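Local coordinates for protein isoflavone reductase (Medicago sativa, PDB 2GAS) that uses NADPH to reduce achiral isoflavones to chiral isoflavanones on the biosynthetic route to the pterocarpan phytoalexin medicarpin of alfalfa, at residues L249-I252 with Q253-F257; Y296-A299 with D300-L303. All blocks are in the same frame, centred on the assembly; numbering follows the deposited sequence.

Interaction 1: L249-I252 with Q253-F257; sequences LKDI and QESSF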
loop_
_atom_site.group_PDB
_atom_site.type_symbol
_atom_site.label_atom_id
_atom_site.label_comp_id
_atom_site.label_asym_id
_atom_site.label_seq_id
_atom_site.Cartn_x
_atom_site.Cartn_y
_atom_site.Cartn_z
ATOM N N LEU A 249 -1.546 12.333 21.591
ATOM C CA LEU A 249 -1.922 13.517 20.827
ATOM C C LEU A 249 -1.037 14.715 21.161
ATOM O O LEU A 249 -0.660 15.487 20.277
ATOM C CB LEU A 249 -3.395 13.861 21.076
ATOM C CG LEU A 249 -4.411 12.811 20.603
ATOM C CD1 LEU A 249 -5.813 13.218 21.032
ATOM C CD2 LEU A 249 -4.342 12.677 19.089
ATOM N N LYS A 250 -0.697 14.868 22.437
ATOM C CA LYS A 250 0.157 15.969 22.857
ATOM C C LYS A 250 1.550 15.779 22.259
ATOM O O LYS A 250 2.183 16.735 21.815
ATOM C CB LYS A 250 0.230 16.025 24.388
ATOM C CG LYS A 250 1.003 17.214 24.935
ATOM C CD LYS A 250 2.476 16.895 25.129
ATOM C CE LYS A 250 2.704 16.078 26.392
ATOM N NZ LYS A 250 2.244 16.806 27.610
ATOM N N ASP A 251 2.010 14.532 22.239
ATOM C CA ASP A 251 3.318 14.190 21.695
ATOM C C ASP A 251 3.393 14.574 20.214
ATOM O O ASP A 251 4.411 15.080 19.738
ATOM C CB ASP A 251 3.558 12.687 21.847
ATOM C CG ASP A 251 4.983 12.288 21.530
ATOM O OD1 ASP A 251 5.551 12.825 20.555
ATOM O OD2 ASP A 251 5.531 11.425 22.248
ATOM N N ILE A 252 2.308 14.324 19.490
ATOM C CA ILE A 252 2.244 14.641 18.067
ATOM C C ILE A 252 2.367 16.148 17.825
ATOM O O ILE A 252 3.142 16.589 16.970
ATOM C CB ILE A 252 0.920 14.115 17.455
ATOM C CG1 ILE A 252 0.945 12.584 17.428
ATOM C CG2 ILE A 252 0.719 14.672 16.050
ATOM C CD1 ILE A 252 -0.372 11.946 17.055
ATOM N N GLN A 253 1.612 16.931 18.589
ATOM C CA GLN A 253 1.627 18.384 18.459
ATOM C C GLN A 253 2.987 19.009 18.765
ATOM O O GLN A 253 3.363 20.012 18.158
ATOM C CB GLN A 253 0.580 19.005 19.388
ATOM C CG GLN A 253 -0.838 18.502 19.169
ATOM C CD GLN A 253 -1.824 19.101 20.153
ATOM O OE1 GLN A 253 -1.629 19.027 21.367
ATOM N NE2 GLN A 253 -2.893 19.697 19.635
ATOM N N GLU A 254 3.723 18.413 19.697
ATOM C CA GLU A 254 5.024 18.941 20.101
ATOM C C GLU A 254 6.233 18.363 19.368
ATOM O O GLU A 254 7.356 18.829 19.563
ATOM C CB GLU A 254 5.211 18.738 21.606
ATOM C CG GLU A 254 4.141 19.404 22.454
ATOM C CD GLU A 254 4.308 19.116 23.934
ATOM O OE1 GLU A 254 3.520 19.660 24.738
ATOM O OE2 GLU A 254 5.223 18.344 24.294
ATOM N N SER A 255 6.014 17.357 18.531
ATOM C CA SER A 255 7.117 16.740 17.805
ATOM C C SER A 255 7.395 17.403 16.465
ATOM O O SER A 255 6.483 17.886 15.791
ATOM C CB SER A 255 6.845 15.251 17.584
ATOM O OG SER A 255 6.825 14.549 18.814
ATOM N N SER A 256 8.666 17.424 16.088
ATOM C CA SER A 256 9.071 18.012 14.821
ATOM C C SER A 256 8.807 17.000 13.715
ATOM O O SER A 256 8.635 15.809 13.980
ATOM C CB SER A 256 10.558 18.364 14.848
ATOM O OG SER A 256 11.347 17.194 14.977
ATOM N N PHE A 257 8.767 17.480 12.479
ATOM C CA PHE A 257 8.536 16.609 11.335
ATOM C C PHE A 257 9.825 15.835 11.056
ATOM O O PHE A 257 10.922 16.361 11.245
ATOM C CB PHE A 257 8.130 17.454 10.124
ATOM C CG PHE A 257 7.959 16.664 8.859
ATOM C CD1 PHE A 257 9.057 16.368 8.055
ATOM C CD2 PHE A 257 6.705 16.202 8.477
ATOM C CE1 PHE A 257 8.905 15.623 6.889
ATOM C CE2 PHE A 257 6.543 15.456 7.313
ATOM C CZ PHE A 257 7.646 15.166 6.517
#
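The hydroxyl of S255 faces two oxygens of D251 that lie on the same side of it: S255 OG is 2.6 Å from the D251 backbone O and 2.8 Å from D251 OD1, two acceptors that compete for one hydroxyl. With CG anti to the backbone N (chi1 -170°) and beside its own carbonyl carbon, the D251 carboxylate is carried to the S255 side. The contact lies at the C-terminal end of helix 245-254, where the chain leaves the helical path: S255, at phi/psi -90°/146°, is already extended. Helical i to i+4 bonding persists up to this point, with Q253 N donating to L249 O at 3.2 Å and E254 N to K250 O at 3.1 Å. Beyond them S255 N makes a weak bond to I252 O (3.4 Å). On the solvent side, the modelled chains of K250 and E254 come implausibly close, K250 CD being 3.1 Å from E254 CD, so the detail of this exposed pair is doubtful. As modelled, K250 NZ stands 4.2 Å from E254 OE1, beyond a salt bridge. I252, buried, turns from this polar surface to pack on L263 and A264 of helix 259-271.

Interaction 2: Y296-A299 with D300-L303; sequences YTTA and DEYL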
loop_
_atom_site.group_PDB
_atom_site.type_symbol
_atom_site.label_atom_id
_atom_site.label_comp_id
_atom_site.label_asym_id
_atom_site.label_seq_id
_atom_site.Cartn_x
_atom_site.Cartn_y
_atom_site.Cartn_z
ATOM N N TYR A 296 -1.480 -16.397 1.885
ATOM C CA TYR A 296 -0.682 -15.279 2.367
ATOM C C TYR A 296 0.319 -15.619 3.462
ATOM O O TYR A 296 0.149 -16.586 4.207
ATOM C CB TYR A 296 -1.606 -14.161 2.860
ATOM C CG TYR A 296 -2.514 -14.547 4.011
ATOM C CD1 TYR A 296 -3.769 -15.120 3.785
ATOM C CD2 TYR A 296 -2.123 -14.324 5.328
ATOM C CE1 TYR A 296 -4.608 -15.455 4.848
ATOM C CE2 TYR A 296 -2.951 -14.657 6.394
ATOM C CZ TYR A 296 -4.191 -15.219 6.149
ATOM O OH TYR A 296 -5.006 -15.532 7.205
ATOM N N THR A 297 1.372 -14.812 3.541
ATOM C CA THR A 297 2.401 -14.967 4.561
ATOM C C THR A 297 1.817 -14.420 5.861
ATOM O O THR A 297 1.309 -13.300 5.898
ATOM C CB THR A 297 3.670 -14.167 4.198
ATOM O OG1 THR A 297 4.284 -14.744 3.039
ATOM C CG2 THR A 297 4.660 -14.179 5.353
ATOM N N THR A 298 1.872 -15.208 6.928
ATOM C CA THR A 298 1.318 -14.756 8.197
ATOM C C THR A 298 2.264 -13.819 8.940
ATOM O O THR A 298 3.460 -13.766 8.662
ATOM C CB THR A 298 0.991 -15.948 9.115
ATOM O OG1 THR A 298 2.203 -16.635 9.444
ATOM C CG2 THR A 298 0.041 -16.911 8.414
ATOM N N ALA A 299 1.719 -13.066 9.888
ATOM C CA ALA A 299 2.542 -12.160 10.673
ATOM C C ALA A 299 3.560 -13.020 11.419
ATOM O O ALA A 299 4.714 -12.632 11.594
ATOM C CB ALA A 299 1.679 -11.392 11.655
ATOM N N ASP A 300 3.120 -14.200 11.847
ATOM C CA ASP A 300 3.987 -15.130 12.563
ATOM C C ASP A 300 5.174 -15.532 11.689
ATOM O O ASP A 300 6.319 -15.503 12.131
ATOM C CB ASP A 300 3.199 -16.381 12.962
ATOM C CG ASP A 300 4.036 -17.367 13.753
ATOM O OD1 ASP A 300 4.342 -17.082 14.929
ATOM O OD2 ASP A 300 4.396 -18.423 13.195
ATOM N N GLU A 301 4.889 -15.907 10.446
ATOM C CA GLU A 301 5.930 -16.307 9.503
ATOM C C GLU A 301 6.846 -15.128 9.182
ATOM O O GLU A 301 8.069 -15.272 9.147
ATOM C CB GLU A 301 5.287 -16.857 8.216
ATOM C CG GLU A 301 4.655 -18.245 8.384
ATOM C CD GLU A 301 3.760 -18.672 7.216
ATOM O OE1 GLU A 301 3.390 -19.867 7.163
ATOM O OE2 GLU A 301 3.409 -17.829 6.362
ATOM N N TYR A 302 6.256 -13.955 8.962
ATOM C CA TYR A 302 7.038 -12.769 8.650
ATOM C C TYR A 302 8.092 -12.460 9.717
ATOM O O TYR A 302 9.237 -12.145 9.400
ATOM C CB TYR A 302 6.129 -11.542 8.483
ATOM C CG TYR A 302 6.911 -10.253 8.342
ATOM C CD1 TYR A 302 7.534 -9.918 7.138
ATOM C CD2 TYR A 302 7.117 -9.420 9.442
ATOM C CE1 TYR A 302 8.351 -8.792 7.043
ATOM C CE2 TYR A 302 7.926 -8.299 9.358
ATOM C CZ TYR A 302 8.545 -7.989 8.159
ATOM O OH TYR A 302 9.375 -6.894 8.093
ATOM N N LEU A 303 7.696 -12.547 10.980
ATOM C CA LEU A 303 8.607 -12.249 12.076
ATOM C C LEU A 303 9.719 -13.277 12.292
ATOM O O LEU A 303 10.708 -12.987 12.968
ATOM C CB LEU A 303 7.811 -12.066 13.369
ATOM C CG LEU A 303 6.933 -10.812 13.410
ATOM C CD1 LEU A 303 6.051 -10.856 14.643
ATOM C CD2 LEU A 303 7.804 -9.565 13.414
HETATM O O HOH W 1 1.299 -18.954 4.809
#
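T298 and E301 form a capping box: the E301 amide N donates to T298 OG1 at 3.0 Å, and the T298 amide N donates to E301 OE2 at 3.1 Å. The second bond is nearly straight (167° at the hydrogen), although its donor approaches from above the carboxylate plane, 44° out of it. T298 is the N-cap of helix 299-303. Its chi1 of 64° sets OG1 between the backbone N and the carbonyl carbon, facing the first turn, while the E301 chain runs extended beyond CG to carry its carboxylate back past the cap. A water donates both to E301 OE2 (2.9 Å) and to Y296 O (2.7 Å), tying the preceding loop to the same carboxylate oxygen. Helical bonding then starts with Y302 N to T298 O at 2.8 Å and L303 N to A299 O at 3.0 Å. The D300 carboxylate is engaged by K233, OD1 forming a salt bridge with K233 NZ, whereas N219 accepts from the A299 amide. A299, Y302 and L303 pack on L160 of helix 156-160. Beside the box, the methyl CG2 of T297 rests 4.0 Å from E301 CB.

Overall arrangement
The two contacts lie at opposite kinds of helix end: interaction 1 lies where helix 245-254 runs out, interaction 2 where helix 299-303 begins. They follow in series along the chain, and their centres are 32 Å apart; with nearest atoms about 22 Å from each other, neither touches the other. Interaction 1 is a surface feature, its centre 25 Å from that of the chain, and lies away from the annotated sites. Interaction 2 is partly buried and more central, its centre 17 Å from the centre of the chain. It is also nearer the cofactor region: the Y302 side chain lies about 11 Å from that of I14, a residue inferred to bind NADP(+), too far for direct contact.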